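Local coordinates for lipoprotein (Clostridium difficile, PDB 4OTE) that probably captures methionine for uptake as the substrate-binding lipoprotein of a transport system, with selenomethionine held in its pocket in this crystal, at residues I7-T12 with E18-L23; K28-T33 with I213-D218; D41-N46 with E62-E67; D155-P160 with T173-P178; S227-E230 with I236-P239. All coordinates share one frame; numbering follows the deposited sequence.

Contact 1. Residues I7-T12 with E18-L23; sequences IVVGAT and ELLEEL. With ZN (zinc ion), chain G; ZN (zinc ion), chain H.
L20 reaches from the helix 13-22 across to V9 and A11 on the strand 6-12, and its path can be walked atom by atom. CB leaves the helix heading for the strand and CG carries the chain on, both still too far back to touch it. The branch that does the work is CD1. It lies 3.6 Å from V9 CG1 and 4.0 Å from V9 CB, and A11 CB closes in on the same methyl at 4.0 Å. CD2 makes no contact with the strand segment; L20 also packs on L34 and V36 of the neighbouring parallel strand 33-39.

V9 answers with CG1, held trans to its own backbone N (chi1 -172°), and the two side chains meet at about a right angle. This is the first leg of a beta-alpha-beta crossover: strand 6-12, helices 13-22 and 24-29, then strand 33-39 beside the first.

The helix carries carboxylates as well. E18 OE2, 2.1 Å from a zinc ion, and E22 OE2, at 2.0 Å from the same zinc, come from successive turns; E18 OE2 is also hydrogen-bonded to K232. E21 OE2 binds a second zinc at 2.0 Å. The helix is thus amphipathic, its hold on the strand resting on dispersion between methyl groups while metal and charge stay on other sides.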
# COMPACT_ATOMS: atom_id res chain seq x y z
N ILE A 7 17.56 8.11 -14.61
CA ILE A 7 16.18 8.13 -14.13
C ILE A 7 16.22 8.01 -12.61
O ILE A 7 16.79 7.07 -12.07
CB ILE A 7 15.36 6.97 -14.73
CG1 ILE A 7 15.54 6.90 -16.25
CG2 ILE A 7 13.88 7.15 -14.40
CD1 ILE A 7 14.84 5.73 -16.90
N VAL A 8 15.63 8.99 -11.94
CA VAL A 8 15.56 9.01 -10.48
C VAL A 8 14.13 8.69 -10.08
O VAL A 8 13.20 9.43 -10.40
CB VAL A 8 15.96 10.39 -9.93
CG1 VAL A 8 15.95 10.40 -8.41
CG2 VAL A 8 17.34 10.79 -10.46
N VAL A 9 13.95 7.57 -9.38
CA VAL A 9 12.62 7.16 -8.92
C VAL A 9 12.60 7.10 -7.40
O VAL A 9 13.46 6.48 -6.79
CB VAL A 9 12.22 5.78 -9.50
CG1 VAL A 9 10.77 5.47 -9.16
CG2 VAL A 9 12.43 5.76 -11.01
N GLY A 10 11.60 7.76 -6.81
CA GLY A 10 11.36 7.70 -5.37
C GLY A 10 10.48 6.51 -5.02
O GLY A 10 9.49 6.26 -5.70
N ALA A 11 10.82 5.78 -3.97
CA ALA A 11 10.03 4.60 -3.60
C ALA A 11 10.21 4.21 -2.15
O ALA A 11 11.27 4.40 -1.57
CB ALA A 11 10.37 3.43 -4.50
N THR A 12 9.15 3.65 -1.58
CA THR A 12 9.25 2.92 -0.32
C THR A 12 9.98 1.61 -0.62
O THR A 12 9.84 1.06 -1.72
CB THR A 12 7.87 2.64 0.27
OG1 THR A 12 6.99 2.19 -0.76
CG2 THR A 12 7.30 3.91 0.89
N GLU A 18 12.79 -2.34 -3.80
CA GLU A 18 13.57 -3.55 -4.06
C GLU A 18 13.27 -4.11 -5.46
O GLU A 18 14.17 -4.67 -6.09
CB GLU A 18 13.32 -4.59 -2.95
CG GLU A 18 13.86 -5.99 -3.18
CD GLU A 18 15.35 -6.07 -3.47
OE1 GLU A 18 16.08 -5.09 -3.22
OE2 GLU A 18 15.80 -7.14 -3.95
N LEU A 19 12.04 -3.95 -5.94
CA LEU A 19 11.69 -4.32 -7.31
C LEU A 19 12.50 -3.49 -8.31
O LEU A 19 13.12 -4.04 -9.22
CB LEU A 19 10.19 -4.16 -7.56
CG LEU A 19 9.70 -4.31 -9.01
CD1 LEU A 19 10.09 -5.65 -9.60
CD2 LEU A 19 8.19 -4.11 -9.09
N LEU A 20 12.49 -2.17 -8.13
CA LEU A 20 13.27 -1.28 -8.99
C LEU A 20 14.76 -1.63 -8.97
O LEU A 20 15.41 -1.64 -10.02
CB LEU A 20 13.07 0.19 -8.58
CG LEU A 20 11.73 0.82 -8.94
CD1 LEU A 20 11.50 2.10 -8.15
CD2 LEU A 20 11.62 1.09 -10.44
N GLU A 21 15.31 -1.92 -7.79
CA GLU A 21 16.73 -2.26 -7.65
C GLU A 21 17.08 -3.49 -8.48
O GLU A 21 18.10 -3.51 -9.16
CB GLU A 21 17.11 -2.52 -6.18
CG GLU A 21 17.13 -1.30 -5.27
CD GLU A 21 18.29 -0.36 -5.52
OE1 GLU A 21 19.14 -0.64 -6.39
OE2 GLU A 21 18.38 0.68 -4.81
N GLU A 22 16.22 -4.50 -8.43
CA GLU A 22 16.45 -5.73 -9.19
C GLU A 22 16.19 -5.56 -10.69
O GLU A 22 16.59 -6.41 -11.47
CB GLU A 22 15.60 -6.88 -8.63
CG GLU A 22 15.99 -7.30 -7.22
CD GLU A 22 17.36 -7.97 -7.15
OE1 GLU A 22 17.86 -8.43 -8.19
OE2 GLU A 22 17.93 -8.05 -6.04
N LEU A 23 15.54 -4.47 -11.08
CA LEU A 23 15.30 -4.16 -12.49
C LEU A 23 16.35 -3.22 -13.10
O LEU A 23 16.26 -2.89 -14.29
CB LEU A 23 13.91 -3.55 -12.67
CG LEU A 23 12.74 -4.52 -12.50
CD1 LEU A 23 11.43 -3.76 -12.38
CD2 LEU A 23 12.69 -5.50 -13.66
ZN ZN G . 17.83 -6.97 -4.32
ZN ZN H . 20.14 1.67 -5.01

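Contact 2. Residues K28-T33 with I213-D218; sequences KEKGYT and IKVLQD. With ZN (zinc ion), chain I.
This is a small apolar contact between distant parts of the chain, well away from the centre of the molecule: K30 and Y32, in the turn after helix 24-29, close on V215 of helix 211-220. V215 stands in the middle and serves each partner with a different methyl. Its CG1, anti to the nitrogen of the main chain (chi1 160°), faces the K30 chain, with K30 CB and K30 CG both 4.1 Å from V215 CG1. The other methyl, V215 CG2, comes up to the Y32 ring on a slant, 3.7 Å from Y32 CE1 and 3.9 Å from Y32 CD1.

The turn that presents these two side chains is a Schellman motif. G31 leaves the helix with a positive phi of 84°, and G31 N is hydrogen-bonded to K28 O at 3.0 Å. Y32 then leads straight into strand 33-39, its hydroxyl hydrogen-bonded to E211 at the start of the opposing helix and its ring in a cation-pi contact with K5. K30 bends at chi2 and slides past V215 in the opposite direction, which leaves K30 NZ 6.1 Å from D218 OD2, too far for a salt bridge. Just before K30, E29 chelates a zinc ion with both carboxylate oxygens, and two waters also bind the metal.

Between the two segments, then, cohesion comes from carbon alone, and the opposite charges of K30 and D218 could add at most a weak, solvent-screened attraction.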
# COMPACT_ATOMS: atom_id res chain seq x y z
N LYS A 28 19.29 -0.61 -17.64
CA LYS A 28 20.58 -0.36 -18.28
C LYS A 28 20.61 -0.89 -19.72
O LYS A 28 21.24 -0.31 -20.59
CB LYS A 28 21.72 -0.97 -17.45
CG LYS A 28 23.09 -0.36 -17.74
N GLU A 29 19.90 -1.99 -19.96
CA GLU A 29 19.75 -2.53 -21.31
C GLU A 29 18.99 -1.59 -22.24
O GLU A 29 19.15 -1.68 -23.46
CB GLU A 29 19.06 -3.89 -21.28
CG GLU A 29 20.00 -5.04 -20.96
CD GLU A 29 19.30 -6.38 -20.94
OE1 GLU A 29 18.07 -6.43 -21.20
OE2 GLU A 29 19.97 -7.39 -20.66
N LYS A 30 18.17 -0.71 -21.68
CA LYS A 30 17.44 0.29 -22.45
C LYS A 30 18.25 1.59 -22.61
O LYS A 30 17.74 2.57 -23.16
CB LYS A 30 16.09 0.62 -21.80
CG LYS A 30 15.27 -0.57 -21.35
CD LYS A 30 14.88 -1.48 -22.50
CE LYS A 30 14.07 -2.67 -21.99
NZ LYS A 30 13.84 -3.69 -23.06
N GLY A 31 19.49 1.58 -22.12
CA GLY A 31 20.38 2.73 -22.25
C GLY A 31 20.20 3.79 -21.19
O GLY A 31 20.58 4.93 -21.39
N TYR A 32 19.62 3.41 -20.05
CA TYR A 32 19.38 4.36 -18.96
C TYR A 32 19.99 3.88 -17.65
O TYR A 32 20.09 2.68 -17.41
CB TYR A 32 17.88 4.59 -18.77
CG TYR A 32 17.25 5.43 -19.85
CD1 TYR A 32 16.85 4.86 -21.05
CD2 TYR A 32 17.07 6.80 -19.68
CE1 TYR A 32 16.29 5.63 -22.05
CE2 TYR A 32 16.51 7.58 -20.67
CZ TYR A 32 16.12 6.99 -21.86
OH TYR A 32 15.55 7.75 -22.85
N THR A 33 20.38 4.82 -16.81
CA THR A 33 20.85 4.52 -15.47
C THR A 33 19.72 4.82 -14.50
O THR A 33 19.04 5.84 -14.64
CB THR A 33 22.10 5.34 -15.12
OG1 THR A 33 23.15 5.00 -16.04
CG2 THR A 33 22.57 5.06 -13.70
N ILE A 213 9.63 7.68 -18.59
CA ILE A 213 8.45 7.08 -17.99
C ILE A 213 8.08 5.82 -18.78
O ILE A 213 7.71 4.79 -18.21
CB ILE A 213 7.27 8.07 -17.97
CG1 ILE A 213 7.59 9.26 -17.05
CG2 ILE A 213 5.97 7.40 -17.53
CD1 ILE A 213 7.93 8.87 -15.62
N LYS A 214 8.20 5.92 -20.09
CA LYS A 214 7.98 4.81 -21.00
C LYS A 214 8.91 3.63 -20.69
O LYS A 214 8.46 2.48 -20.63
CB LYS A 214 8.18 5.29 -22.43
CG LYS A 214 7.76 4.32 -23.50
CD LYS A 214 7.86 5.01 -24.86
CE LYS A 214 8.62 4.16 -25.85
NZ LYS A 214 7.94 2.86 -26.10
N VAL A 215 10.19 3.92 -20.50
CA VAL A 215 11.17 2.88 -20.16
C VAL A 215 10.82 2.22 -18.82
O VAL A 215 10.88 1.00 -18.70
CB VAL A 215 12.62 3.45 -20.11
CG1 VAL A 215 13.55 2.55 -19.30
CG2 VAL A 215 13.16 3.64 -21.52
N LEU A 216 10.47 3.03 -17.83
CA LEU A 216 10.14 2.52 -16.50
C LEU A 216 8.92 1.61 -16.52
O LEU A 216 8.92 0.55 -15.90
CB LEU A 216 9.89 3.67 -15.52
CG LEU A 216 11.13 4.37 -14.95
CD1 LEU A 216 10.68 5.56 -14.12
CD2 LEU A 216 11.97 3.42 -14.12
N GLN A 217 7.87 2.03 -17.23
CA GLN A 217 6.65 1.24 -17.29
C GLN A 217 6.81 -0.01 -18.14
O GLN A 217 6.12 -1.00 -17.92
CB GLN A 217 5.47 2.09 -17.75
CG GLN A 217 5.09 3.15 -16.72
CD GLN A 217 3.65 3.59 -16.82
OE1 GLN A 217 2.84 3.27 -15.96
NE2 GLN A 217 3.32 4.32 -17.88
N ASP A 218 7.74 0.02 -19.10
CA ASP A 218 8.09 -1.17 -19.86
C ASP A 218 8.72 -2.22 -18.95
O ASP A 218 8.24 -3.35 -18.88
CB ASP A 218 9.05 -0.84 -21.02
CG ASP A 218 8.32 -0.39 -22.27
OD1 ASP A 218 7.07 -0.43 -22.29
OD2 ASP A 218 9.01 -0.00 -23.25
ZN ZN I . 18.23 -8.74 -20.70
O HOH W 1 16.30 -8.68 -21.82
O HOH W 2 19.01 -9.28 -18.50

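Contact 3. Residues D41-N46 with E62-E67; sequences DYILPN and EPYLKE. With ZN (zinc ion), chain F; MSE (selenomethionine), chain C.
Y42 and Y64 face the bound selenomethionine together, and their torsions explain how. Y64 extends CG away from its main-chain N (chi1 -175°, trans), which throws the ring away from helix 62-72 toward the loop carrying Y42. Y42 instead keeps CG beside its own N and turns a ring face to the ligand's CE. The result is an edge-to-face pair, the edge of Y42 toward the face of Y64, with ring centroids 6.0 Å apart and planes inclined at 67°.

The ligand methyl CE lies over both rings, its height being 3.4 Å above the centre of the Y42 ring and 3.8 Å above that of Y64. Selenium itself sits 3.6 Å from Y64 CB. At the far end of the ring, Y64 OH is 2.9 Å from Y42 O, a likely hydrogen bond although the proton could go to another acceptor. N46 ND2 lies at the edge of the Y64 ring, near its plane and nearest to CE2; the amide oxygen of N46 is hydrogen-bonded to Q60 and N57. The hydroxyl of Y42 goes to D172.

D41 fixes the start of the loop. With CG tucked between its N and carbonyl carbon (chi1 68°), D41 OD1 takes L44 N on its syn lone pair at 2.9 Å and I43 N on its anti lone pair at 2.8 Å, capping the helix that follows. D41 OD2 binds a zinc ion shared with D40.

An aromatic clamp on a thioether or selenoether tail suits the methionine pocket expected of NlpA-family binding proteins.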
# COMPACT_ATOMS: atom_id res chain seq x y z
N ASP A 41 7.74 7.15 4.17
CA ASP A 41 6.39 7.61 4.46
C ASP A 41 5.64 7.90 3.16
O ASP A 41 6.24 7.95 2.08
CB ASP A 41 6.44 8.86 5.35
CG ASP A 41 7.02 10.06 4.63
OD1 ASP A 41 6.29 10.69 3.85
OD2 ASP A 41 8.21 10.37 4.85
N TYR A 42 4.33 8.10 3.28
CA TYR A 42 3.44 8.27 2.13
C TYR A 42 3.25 9.73 1.69
O TYR A 42 2.54 9.98 0.72
CB TYR A 42 2.07 7.65 2.43
CG TYR A 42 2.02 6.14 2.58
CD1 TYR A 42 2.99 5.31 2.00
CD2 TYR A 42 0.97 5.53 3.26
CE1 TYR A 42 2.92 3.94 2.12
CE2 TYR A 42 0.89 4.16 3.38
CZ TYR A 42 1.86 3.36 2.82
OH TYR A 42 1.79 1.99 2.94
N ILE A 43 3.87 10.68 2.38
CA ILE A 43 3.66 12.10 2.08
C ILE A 43 4.75 12.66 1.18
O ILE A 43 4.46 13.26 0.14
CB ILE A 43 3.61 12.96 3.36
CG1 ILE A 43 2.58 12.40 4.35
CG2 ILE A 43 3.32 14.42 3.02
CD1 ILE A 43 1.14 12.66 3.97
N LEU A 44 6.00 12.46 1.56
CA LEU A 44 7.12 13.11 0.89
C LEU A 44 7.36 12.70 -0.57
O LEU A 44 7.82 13.53 -1.36
CB LEU A 44 8.42 12.93 1.70
CG LEU A 44 8.40 13.50 3.13
CD1 LEU A 44 9.73 13.23 3.82
CD2 LEU A 44 8.08 14.98 3.13
N PRO A 45 7.07 11.43 -0.94
CA PRO A 45 7.37 11.04 -2.33
C PRO A 45 6.65 11.88 -3.38
O PRO A 45 7.23 12.17 -4.43
CB PRO A 45 6.90 9.58 -2.39
CG PRO A 45 6.96 9.09 -0.99
CD PRO A 45 6.62 10.28 -0.13
N ASN A 46 5.39 12.24 -3.11
CA ASN A 46 4.62 13.07 -4.03
C ASN A 46 5.11 14.52 -4.07
O ASN A 46 5.15 15.12 -5.14
CB ASN A 46 3.12 13.03 -3.69
CG ASN A 46 2.44 11.76 -4.18
OD1 ASN A 46 2.87 11.15 -5.16
ND2 ASN A 46 1.37 11.38 -3.52
N GLU A 62 -3.95 4.62 -7.27
CA GLU A 62 -4.56 5.80 -7.88
C GLU A 62 -5.51 6.56 -6.96
O GLU A 62 -5.52 7.79 -6.99
CB GLU A 62 -5.26 5.45 -9.20
CG GLU A 62 -5.80 6.66 -9.94
CD GLU A 62 -6.31 6.33 -11.33
OE1 GLU A 62 -6.53 5.14 -11.64
OE2 GLU A 62 -6.48 7.28 -12.13
N PRO A 63 -6.31 5.84 -6.15
CA PRO A 63 -7.20 6.54 -5.21
C PRO A 63 -6.46 7.43 -4.22
O PRO A 63 -6.90 8.54 -3.94
CB PRO A 63 -7.90 5.39 -4.48
CG PRO A 63 -7.93 4.29 -5.48
CD PRO A 63 -6.64 4.40 -6.24
N TYR A 64 -5.32 6.96 -3.71
CA TYR A 64 -4.50 7.76 -2.81
C TYR A 64 -3.96 8.99 -3.53
O TYR A 64 -4.00 10.09 -3.00
CB TYR A 64 -3.33 6.94 -2.26
CG TYR A 64 -2.51 7.68 -1.23
CD1 TYR A 64 -2.87 7.67 0.11
CD2 TYR A 64 -1.40 8.42 -1.61
CE1 TYR A 64 -2.13 8.37 1.06
CE2 TYR A 64 -0.65 9.12 -0.68
CZ TYR A 64 -1.01 9.08 0.65
OH TYR A 64 -0.26 9.77 1.57
N LEU A 65 -3.47 8.78 -4.75
CA LEU A 65 -2.95 9.87 -5.57
C LEU A 65 -4.03 10.92 -5.83
O LEU A 65 -3.79 12.11 -5.66
CB LEU A 65 -2.39 9.32 -6.89
CG LEU A 65 -1.79 10.34 -7.87
CD1 LEU A 65 -0.65 9.72 -8.67
CD2 LEU A 65 -2.85 10.92 -8.81
N LYS A 66 -5.22 10.48 -6.23
CA LYS A 66 -6.33 11.41 -6.49
C LYS A 66 -6.65 12.25 -5.26
O LYS A 66 -6.91 13.45 -5.36
CB LYS A 66 -7.58 10.66 -6.97
CG LYS A 66 -7.52 10.26 -8.43
CD LYS A 66 -8.78 9.53 -8.88
CE LYS A 66 -8.70 9.15 -10.35
NZ LYS A 66 -9.83 8.29 -10.79
N GLU A 67 -6.62 11.62 -4.09
CA GLU A 67 -6.84 12.33 -2.84
C GLU A 67 -5.70 13.31 -2.55
O GLU A 67 -5.93 14.41 -2.05
CB GLU A 67 -7.03 11.34 -1.68
CG GLU A 67 -7.72 11.93 -0.46
CD GLU A 67 -9.06 12.59 -0.77
OE1 GLU A 67 -9.98 11.88 -1.24
OE2 GLU A 67 -9.19 13.81 -0.55
ZN ZN F . 9.78 10.11 5.93
N MSE C . 1.25 -0.50 -0.48
CA MSE C . 0.10 0.29 0.07
C MSE C . -1.16 -0.47 -0.16
O MSE C . -1.48 -0.83 -1.30
OXT MSE C . -1.89 -0.73 0.80
CB MSE C . -0.03 1.67 -0.58
CG MSE C . -1.10 2.52 0.11
SE MSE C . -1.39 4.22 -0.86
CE MSE C . 0.29 5.08 -0.34

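Contact 4. Residues D155-P160 with T173-P178; sequences DIAQIP and TTYAVP
In I156 the first torsion (chi1 -171°) swings CG1 to the far side of CB from the backbone N, and in Y175 it sets the ring trans to the carbonyl carbon (chi1 -75°); these two settings lay the isoleucine over the tyrosine as a CH-pi contact. I156 lies within an Asx turn at the start of the loop after strand 150-154, in which D155 OD1 accepts from A157 N at 3.3 Å, met from above the carboxylate plane.

I156 CG1 stands 4.0 Å from the centroid of the Y175 ring and 16° off its normal, displaced toward the rim. The two side chains cross at about a right angle; while CG1 lies over the ring, I156 CD1 reaches Y175 CE2 at 3.7 Å and I156 CG2 lies 3.6 Å from Y175 OH. P160, farther along, leans on the root of the tyrosine, P160 CG being 4.3 Å from Y175 CB.

Both segments border the ligand cleft. T174, next to Y175, is a pocket residue with a weak hydrogen bond between its hydroxyl and the amino group of selenomethionine. Y42 in the pocket touches I156 and meets Y175 edge to face, and through it the contact adjoins the binding site. A157 comes to the ring obliquely with two atoms: A157 CA is the nearer, 3.8 Å from Y175 CE1, and A157 CB lies a little farther from that same carbon, at 4.2 Å.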
# COMPACT_ATOMS: atom_id res chain seq x y z
N ASP A 155 -1.20 6.67 14.03
CA ASP A 155 -0.37 6.99 12.87
C ASP A 155 0.13 5.67 12.31
O ASP A 155 0.54 4.78 13.07
CB ASP A 155 0.82 7.87 13.28
CG ASP A 155 1.60 8.42 12.08
OD1 ASP A 155 1.69 7.76 11.03
OD2 ASP A 155 2.14 9.55 12.21
N ILE A 156 0.08 5.53 10.99
CA ILE A 156 0.45 4.29 10.31
C ILE A 156 1.82 3.75 10.74
O ILE A 156 2.00 2.54 10.83
CB ILE A 156 0.40 4.46 8.77
CG1 ILE A 156 0.57 3.11 8.07
CG2 ILE A 156 1.45 5.46 8.28
CD1 ILE A 156 0.18 3.14 6.61
N ALA A 157 2.76 4.65 11.01
CA ALA A 157 4.12 4.25 11.41
C ALA A 157 4.17 3.58 12.79
O ALA A 157 5.11 2.84 13.08
CB ALA A 157 5.05 5.45 11.37
N GLN A 158 3.17 3.83 13.62
CA GLN A 158 3.13 3.28 14.98
C GLN A 158 2.51 1.88 15.07
O GLN A 158 2.67 1.20 16.08
CB GLN A 158 2.36 4.23 15.89
CG GLN A 158 2.98 5.61 16.02
CD GLN A 158 2.14 6.57 16.83
OE1 GLN A 158 0.95 6.34 17.07
NE2 GLN A 158 2.75 7.68 17.25
N ILE A 159 1.81 1.45 14.03
CA ILE A 159 0.94 0.27 14.14
C ILE A 159 1.71 -1.05 14.33
O ILE A 159 1.28 -1.88 15.12
CB ILE A 159 -0.06 0.16 12.96
CG1 ILE A 159 -0.89 1.44 12.85
CG2 ILE A 159 -0.99 -1.03 13.17
CD1 ILE A 159 -1.82 1.48 11.65
N PRO A 160 2.83 -1.25 13.61
CA PRO A 160 3.59 -2.48 13.84
C PRO A 160 4.02 -2.69 15.30
O PRO A 160 3.88 -3.80 15.82
CB PRO A 160 4.81 -2.31 12.93
CG PRO A 160 4.32 -1.45 11.82
CD PRO A 160 3.38 -0.48 12.48
N THR A 173 1.59 -3.76 3.73
CA THR A 173 2.76 -4.60 3.48
C THR A 173 4.04 -3.76 3.44
O THR A 173 5.09 -4.21 3.91
CB THR A 173 2.55 -5.46 2.21
OG1 THR A 173 1.66 -6.53 2.53
CG2 THR A 173 3.87 -6.06 1.69
N THR A 174 3.93 -2.53 2.92
CA THR A 174 5.05 -1.57 2.94
C THR A 174 5.64 -1.36 4.35
O THR A 174 6.84 -1.16 4.50
CB THR A 174 4.64 -0.22 2.31
OG1 THR A 174 4.42 -0.38 0.90
CG2 THR A 174 5.70 0.85 2.52
N TYR A 175 4.79 -1.41 5.37
CA TYR A 175 5.24 -1.29 6.76
C TYR A 175 5.50 -2.64 7.43
O TYR A 175 6.42 -2.76 8.24
CB TYR A 175 4.22 -0.49 7.58
CG TYR A 175 4.29 0.99 7.28
CD1 TYR A 175 4.98 1.85 8.12
CD2 TYR A 175 3.69 1.52 6.14
CE1 TYR A 175 5.05 3.21 7.85
CE2 TYR A 175 3.76 2.87 5.86
CZ TYR A 175 4.45 3.71 6.72
OH TYR A 175 4.52 5.06 6.45
N ALA A 176 4.71 -3.65 7.08
CA ALA A 176 4.79 -4.96 7.73
C ALA A 176 6.13 -5.66 7.49
O ALA A 176 6.76 -6.15 8.44
CB ALA A 176 3.65 -5.85 7.26
N VAL A 177 6.56 -5.70 6.23
CA VAL A 177 7.74 -6.49 5.86
C VAL A 177 9.03 -5.96 6.50
O VAL A 177 9.79 -6.74 7.08
CB VAL A 177 7.89 -6.64 4.33
CG1 VAL A 177 9.21 -7.30 3.98
CG2 VAL A 177 6.74 -7.46 3.77
N PRO A 178 9.29 -4.64 6.41
CA PRO A 178 10.49 -4.12 7.08
C PRO A 178 10.45 -4.25 8.60
O PRO A 178 11.50 -4.30 9.24
CB PRO A 178 10.52 -2.65 6.66
CG PRO A 178 9.70 -2.58 5.42
CD PRO A 178 8.62 -3.60 5.62

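Contact 5. Residues S227-E230 with I236-P239; sequences SLIE and IVIP
The hydroxyl of S227 is hydrogen-bonded back to K224 O, with a weaker bond to D223 O, inside the same helix that two residues later sets I229 against V237 and P239. Between the two segments themselves the meeting is apolar. One branch of I229 carries nearly all of it: CG2, which points at the C-terminal segment 236-239. There I229 CG2 is 3.3 Å from V237 O, a close methyl-to-carbonyl approach, and 3.8 Å from V237 CG1. The proline ring adds a further contact, with P239 CG and P239 CD each 4.0 Å from I229 CG2.

A single methyl thus sits against a valine branch, a peptide oxygen and a proline ring. V237 CG1 is fully staggered away from the valine's own N (chi1 -178°), and the side chain crosses that of I229 at about a right angle. E230, the next residue on the helix, adds the aliphatic part of its chain at the exposed border, E230 CG being 4.3 Å from P239 CG.

Beyond the segments, I229 also lies on L19 of helix 13-22 and on Y83, and Y83 touches V237 too. I238, whose side chain faces the other way, is hydrogen-bonded through its backbone to V84.

This is a helix folded back on the strand that follows it: helix 223-233 packs on V237 and P239, at and just before the short C-terminal strand 238-239, which pairs antiparallel with strand 76-84 in the mixed sheet that also holds strand 6-12.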
# COMPACT_ATOMS: atom_id res chain seq x y z
N SER A 227 8.04 -12.15 -12.30
CA SER A 227 8.70 -13.24 -11.58
C SER A 227 9.39 -12.74 -10.31
O SER A 227 9.38 -13.44 -9.29
CB SER A 227 9.70 -13.99 -12.49
OG SER A 227 10.72 -13.13 -12.94
N LEU A 228 9.96 -11.54 -10.34
CA LEU A 228 10.57 -10.94 -9.14
C LEU A 228 9.54 -10.75 -8.03
O LEU A 228 9.81 -11.07 -6.87
CB LEU A 228 11.21 -9.59 -9.45
CG LEU A 228 12.56 -9.61 -10.18
CD1 LEU A 228 12.88 -8.21 -10.68
CD2 LEU A 228 13.67 -10.15 -9.30
N ILE A 229 8.37 -10.22 -8.38
CA ILE A 229 7.30 -10.02 -7.41
C ILE A 229 6.86 -11.35 -6.81
O ILE A 229 6.74 -11.49 -5.60
CB ILE A 229 6.08 -9.31 -8.03
CG1 ILE A 229 6.41 -7.85 -8.33
CG2 ILE A 229 4.86 -9.40 -7.11
CD1 ILE A 229 5.51 -7.23 -9.38
N GLU A 230 6.62 -12.33 -7.68
CA GLU A 230 6.14 -13.63 -7.24
C GLU A 230 7.17 -14.37 -6.39
O GLU A 230 6.80 -14.97 -5.38
CB GLU A 230 5.72 -14.48 -8.44
CG GLU A 230 4.43 -13.99 -9.08
CD GLU A 230 3.92 -14.93 -10.15
OE1 GLU A 230 4.47 -14.93 -11.27
OE2 GLU A 230 2.96 -15.67 -9.86
N ILE A 236 1.47 -12.19 -1.14
CA ILE A 236 1.10 -10.94 -0.45
C ILE A 236 1.18 -9.71 -1.35
O ILE A 236 0.56 -8.69 -1.06
CB ILE A 236 1.89 -10.71 0.86
CG1 ILE A 236 3.37 -10.45 0.61
CG2 ILE A 236 1.72 -11.90 1.79
CD1 ILE A 236 4.10 -9.92 1.83
N VAL A 237 1.96 -9.78 -2.43
CA VAL A 237 1.93 -8.77 -3.48
C VAL A 237 1.57 -9.48 -4.78
O VAL A 237 2.30 -10.37 -5.21
CB VAL A 237 3.29 -8.04 -3.62
CG1 VAL A 237 3.22 -6.96 -4.69
CG2 VAL A 237 3.72 -7.44 -2.29
N ILE A 238 0.45 -9.11 -5.38
CA ILE A 238 -0.07 -9.83 -6.56
C ILE A 238 -0.02 -8.94 -7.80
O ILE A 238 -0.66 -7.89 -7.82
CB ILE A 238 -1.52 -10.32 -6.36
CG1 ILE A 238 -1.63 -11.19 -5.09
CG2 ILE A 238 -1.99 -11.10 -7.58
CD1 ILE A 238 -1.89 -10.41 -3.82
N PRO A 239 0.71 -9.38 -8.85
CA PRO A 239 0.77 -8.61 -10.10
C PRO A 239 -0.59 -8.45 -10.76
O PRO A 239 -1.43 -9.35 -10.67
CB PRO A 239 1.67 -9.47 -11.00
CG PRO A 239 2.41 -10.38 -10.08
CD PRO A 239 1.49 -10.63 -8.93

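In the fold
From the N terminus, contact 1 closes first, folding helix 13-22 back on strand 6-12. Contact 2 then opens and does not close until helix 211-220, so its long loop encloses both contact 3 and contact 4, which follow each other in series. Contact 5 closes the last, short loop; none of the five cross. Contacts 1 and 2 touch through L216, which packs on I7 and V9, and contact 5 reaches contact 1 through L228. These three belong to the lobe built on the mixed sheet that holds strands 6-12 and 76-84. Contacts 3 and 4 meet at the ligand cleft, where contact 4 brings in the loop after strand 150-154 of the other sheet. I236 of contact 5 touches T173 and V177 of contact 4.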